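Glycosyl hydrolases family 2, sugar binding domain protein (Bacteroides uniformis str. 3978 T3 ii, PDB 6D1P) probably hydrolyses O-glycosidic bonds as a beta-glucuronidase of glycoside hydrolase family 2 in a human gut bacterium. Local coordinates at residues T463-C468 with D473-Y478; A500-N503 with R507-H510. All coordinates share one frame; numbering follows the deposited sequence.

Contact 1: residues T463-C468 with D473-Y478; sequences TAIRRC and DIVDVY
Ala464 pairs with Val477 and Ile465 with Tyr478 as neighbours on parallel strands. Val477 N gives its hydrogen to Thr463 O at 2.9 Å, while the next rung, Ile465 N to Val477 O at 3.4 Å, is weak. At the start of the pairing Thr463 and Asp476 bind reciprocally. Thr463 N points almost straight (169°) at the anti lone pair of Asp476 OD2, 2.9 Å away, and Thr463 OG1, set between backbone N and carbonyl carbon (chi1 66°), accepts Asp476 N at 3.1 Å. His455 and His451 of helix 440-457 also bond to OD2 and OG1, respectively. These are adjacent staves of the TIM barrel, and strand 420-432 flanks 462-466 on its other edge. On the helix-facing side, Ile465 spreads its branches: CG2 meets Val475 CG1 at 3.9 Å, and CG1 lies at the ring edge of Tyr478. With chi1 at 180°, the tyrosine ring reaches forward to the turn, where its OH accepts Cys468 N in the ring plane at 3.0 Å and also bonds to Glu469. A phenylalanine in place of Tyr478 would probably keep the Ile465 contact but leave Cys468 N and Glu469 without this hydroxyl partner.

Contact 2: residues A500-N503 with R507-H510; sequences AGIN and RFLH
Ile502, near the end of helix 494-503, and Phe508, in the extended segment that follows, bring their backbones within 5.4 Å of each other, measured CA to CA, without any hydrogen bond between the two segments. The join is made by one aromatic ring. The side chain of Phe508 leaves its backbone toward the helix, and with CG anti to the backbone N (chi1 172°) the ring is laid against the last turn. Ile502 supplies the cover. Its CG1 stands over one ring face, 3.8 Å from the centroid of the Phe508 ring and 29° off the normal, a CH-pi contact displaced toward the CD1 side, where Ile502 CG1 and Phe508 CD1 approach to 3.4 Å. The two side chains cross at about a right angle, and it is the CG1 methylene of the isoleucine, not its terminal methyl, that makes the closest approach. The backbone N of Ile502 lies above that same face, shifted toward the rim. Gly501 meets the ring from the same side as Ile502 but over the CD2-CE2 rim: its carbonyl O comes obliquely to Phe508 CD2 at 3.1 Å, and its carbonyl carbon is 3.5 Å from Phe508 CE2. So near an approach depends on the bare CA of Gly501, since a beta carbon built there would clash with Phe508 CE2. Pro480, Leu570 and Glu498 add to the surroundings of the buried ring, and the phenylalanine's carbonyl O is bonded to Thr571 OG1. The arrangement illustrates how a short return from helix to strand is sealed in a TIM barrel: the chain leaves helix 494-503, turns back within a few residues, and packs an aromatic side chain against the helix just before entering strand 510-511, in the helix-to-strand half of a beta-alpha-beta unit.

How the contacts relate
Contacts 1 and 2 follow one another along the chain, with centres 11 Å apart, and they meet chiefly along Asp476-Tyr478. Tyr478 N lies 2.9 Å from Arg507 O and Tyr478 O 3.0 Å from Leu509 N, both probable hydrogen bonds that carry the barrel wall across from strand 477-479 to the segment leading into 510-511. Val477 CG1 packs on Leu509 CB at 3.6 Å beside this seam. Contact 1 extends to the C-terminal end of strand 462-466, the end at which TIM barrels keep their active sites; there Arg466 forms a salt bridge with Glu428. The nearest atoms of the Arg467 side chain and a bound thiocyanate, probably from the crystallisation liquor, are about 3 Å apart. Contact 2 lies one helix further along.

Contact 1: residues T463-C468 with D473-Y478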
# COMPACT_ATOMS: atom_id res chain seq x y z
N THR A 463 -2.63 -4.98 41.18
CA THR A 463 -2.41 -4.10 40.05
C THR A 463 -0.96 -3.67 40.00
O THR A 463 -0.28 -3.55 41.02
CB THR A 463 -3.31 -2.86 40.12
OG1 THR A 463 -2.93 -2.06 41.25
CG2 THR A 463 -4.77 -3.24 40.23
N ALA A 464 -0.47 -3.46 38.77
CA ALA A 464 0.87 -2.94 38.53
C ALA A 464 0.81 -1.89 37.42
O ALA A 464 -0.16 -1.83 36.65
CB ALA A 464 1.84 -4.08 38.14
N ILE A 465 1.84 -1.04 37.35
CA ILE A 465 2.18 -0.28 36.15
C ILE A 465 3.70 -0.21 36.05
O ILE A 465 4.42 -0.59 36.97
CB ILE A 465 1.60 1.15 36.11
CG1 ILE A 465 2.16 1.98 37.28
CG2 ILE A 465 0.08 1.12 36.05
CD1 ILE A 465 1.66 3.42 37.34
N ARG A 466 4.17 0.31 34.91
CA ARG A 466 5.60 0.47 34.65
C ARG A 466 5.90 1.90 34.21
O ARG A 466 5.25 2.42 33.30
CB ARG A 466 6.11 -0.52 33.57
CG ARG A 466 7.63 -0.43 33.41
CD ARG A 466 8.24 -1.25 32.29
NE ARG A 466 9.62 -0.81 32.10
CZ ARG A 466 9.97 0.18 31.29
NH1 ARG A 466 9.04 0.77 30.56
NH2 ARG A 466 11.24 0.56 31.20
N ARG A 467 6.88 2.52 34.87
CA ARG A 467 7.45 3.81 34.48
C ARG A 467 6.38 4.90 34.39
O ARG A 467 5.97 5.32 33.31
CB ARG A 467 8.20 3.72 33.15
CG ARG A 467 9.31 4.73 33.04
CD ARG A 467 9.80 4.90 31.63
NE ARG A 467 9.06 5.97 30.95
CZ ARG A 467 9.48 6.56 29.84
NH1 ARG A 467 10.62 6.18 29.30
NH2 ARG A 467 8.78 7.56 29.28
N CYS A 468 5.94 5.35 35.56
CA CYS A 468 5.13 6.57 35.66
C CYS A 468 5.28 7.05 37.10
O CYS A 468 4.45 6.71 37.96
CB CYS A 468 3.68 6.36 35.29
SG CYS A 468 2.77 7.95 35.24
N ASP A 473 2.44 5.54 43.39
CA ASP A 473 1.82 5.27 44.68
C ASP A 473 0.42 4.68 44.55
O ASP A 473 -0.14 4.24 45.57
CB ASP A 473 1.72 6.56 45.51
CG ASP A 473 0.99 7.68 44.75
OD1 ASP A 473 1.49 8.08 43.66
OD2 ASP A 473 -0.08 8.15 45.21
N ILE A 474 -0.16 4.69 43.35
CA ILE A 474 -1.57 4.34 43.20
C ILE A 474 -1.77 2.83 43.20
O ILE A 474 -2.68 2.32 43.84
CB ILE A 474 -2.15 4.98 41.92
CG1 ILE A 474 -2.42 6.46 42.13
CG2 ILE A 474 -3.44 4.28 41.50
CD1 ILE A 474 -2.64 7.22 40.81
N VAL A 475 -0.91 2.09 42.49
CA VAL A 475 -1.10 0.66 42.27
C VAL A 475 -0.50 -0.17 43.40
O VAL A 475 0.18 0.35 44.29
CB VAL A 475 -0.46 0.22 40.94
CG1 VAL A 475 -1.09 0.94 39.78
CG2 VAL A 475 1.04 0.48 41.00
N ASP A 476 -0.72 -1.49 43.34
CA ASP A 476 -0.12 -2.35 44.36
C ASP A 476 1.38 -2.54 44.11
O ASP A 476 2.18 -2.39 45.03
CB ASP A 476 -0.85 -3.68 44.41
CG ASP A 476 -2.32 -3.50 44.70
OD1 ASP A 476 -2.64 -2.87 45.74
OD2 ASP A 476 -3.15 -3.97 43.89
N VAL A 477 1.78 -2.84 42.87
CA VAL A 477 3.17 -3.15 42.55
C VAL A 477 3.67 -2.22 41.45
O VAL A 477 2.97 -1.96 40.47
CB VAL A 477 3.33 -4.63 42.14
CG1 VAL A 477 4.78 -4.93 41.87
CG2 VAL A 477 2.79 -5.55 43.24
N TYR A 478 4.90 -1.73 41.61
CA TYR A 478 5.42 -0.71 40.73
C TYR A 478 6.77 -1.11 40.16
O TYR A 478 7.62 -1.67 40.88
CB TYR A 478 5.57 0.63 41.45
CG TYR A 478 6.12 1.69 40.54
CD1 TYR A 478 5.32 2.25 39.57
CD2 TYR A 478 7.44 2.10 40.62
CE1 TYR A 478 5.80 3.21 38.71
CE2 TYR A 478 7.94 3.06 39.76
CZ TYR A 478 7.11 3.61 38.80
OH TYR A 478 7.55 4.57 37.91

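Contact 2: residues A500-N503 with R507-H510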
# COMPACT_ATOMS: atom_id res chain seq x y z
N ALA A 500 18.25 1.18 45.03
CA ALA A 500 17.56 2.48 45.02
C ALA A 500 16.10 2.32 44.65
O ALA A 500 15.22 2.94 45.26
CB ALA A 500 18.26 3.43 44.05
N GLY A 501 15.81 1.47 43.66
CA GLY A 501 14.44 1.31 43.22
C GLY A 501 13.59 0.58 44.24
O GLY A 501 12.40 0.89 44.40
N ILE A 502 14.18 -0.40 44.93
CA ILE A 502 13.43 -1.12 45.95
C ILE A 502 13.14 -0.20 47.13
O ILE A 502 12.05 -0.24 47.71
CB ILE A 502 14.19 -2.38 46.41
CG1 ILE A 502 14.08 -3.49 45.37
CG2 ILE A 502 13.67 -2.88 47.78
CD1 ILE A 502 14.91 -4.72 45.70
N ASN A 503 14.10 0.65 47.51
CA ASN A 503 13.88 1.58 48.62
C ASN A 503 12.83 2.64 48.31
O ASN A 503 12.26 3.21 49.25
CB ASN A 503 15.21 2.23 49.02
CG ASN A 503 16.15 1.24 49.72
OD1 ASN A 503 15.69 0.26 50.27
ND2 ASN A 503 17.46 1.46 49.64
N ARG A 507 6.01 -1.64 46.97
CA ARG A 507 6.20 -2.99 46.44
C ARG A 507 6.83 -2.86 45.07
O ARG A 507 6.24 -2.26 44.16
CB ARG A 507 4.87 -3.75 46.37
CG ARG A 507 4.34 -4.12 47.71
CD ARG A 507 2.92 -4.61 47.61
NE ARG A 507 2.48 -5.19 48.87
CZ ARG A 507 1.99 -4.50 49.90
NH1 ARG A 507 1.87 -3.17 49.82
NH2 ARG A 507 1.61 -5.13 51.01
N PHE A 508 8.03 -3.42 44.93
CA PHE A 508 8.89 -3.20 43.78
C PHE A 508 8.97 -4.46 42.93
O PHE A 508 9.00 -5.58 43.46
CB PHE A 508 10.28 -2.79 44.24
CG PHE A 508 11.31 -2.71 43.13
CD1 PHE A 508 12.02 -3.83 42.74
CD2 PHE A 508 11.60 -1.49 42.52
CE1 PHE A 508 12.98 -3.76 41.75
CE2 PHE A 508 12.56 -1.41 41.54
CZ PHE A 508 13.26 -2.55 41.14
N LEU A 509 9.02 -4.27 41.62
CA LEU A 509 9.20 -5.37 40.68
C LEU A 509 9.92 -4.79 39.48
O LEU A 509 9.47 -3.78 38.93
CB LEU A 509 7.85 -5.97 40.30
CG LEU A 509 7.82 -7.16 39.35
CD1 LEU A 509 8.79 -8.24 39.81
CD2 LEU A 509 6.40 -7.70 39.27
N HIS A 510 11.04 -5.38 39.09
CA HIS A 510 11.82 -4.79 38.00
C HIS A 510 11.32 -5.35 36.66
O HIS A 510 11.69 -6.45 36.25
CB HIS A 510 13.31 -5.03 38.19
CG HIS A 510 14.15 -4.36 37.14
ND1 HIS A 510 15.50 -4.16 37.28
CD2 HIS A 510 13.82 -3.86 35.93
CE1 HIS A 510 15.97 -3.57 36.20
NE2 HIS A 510 14.97 -3.38 35.36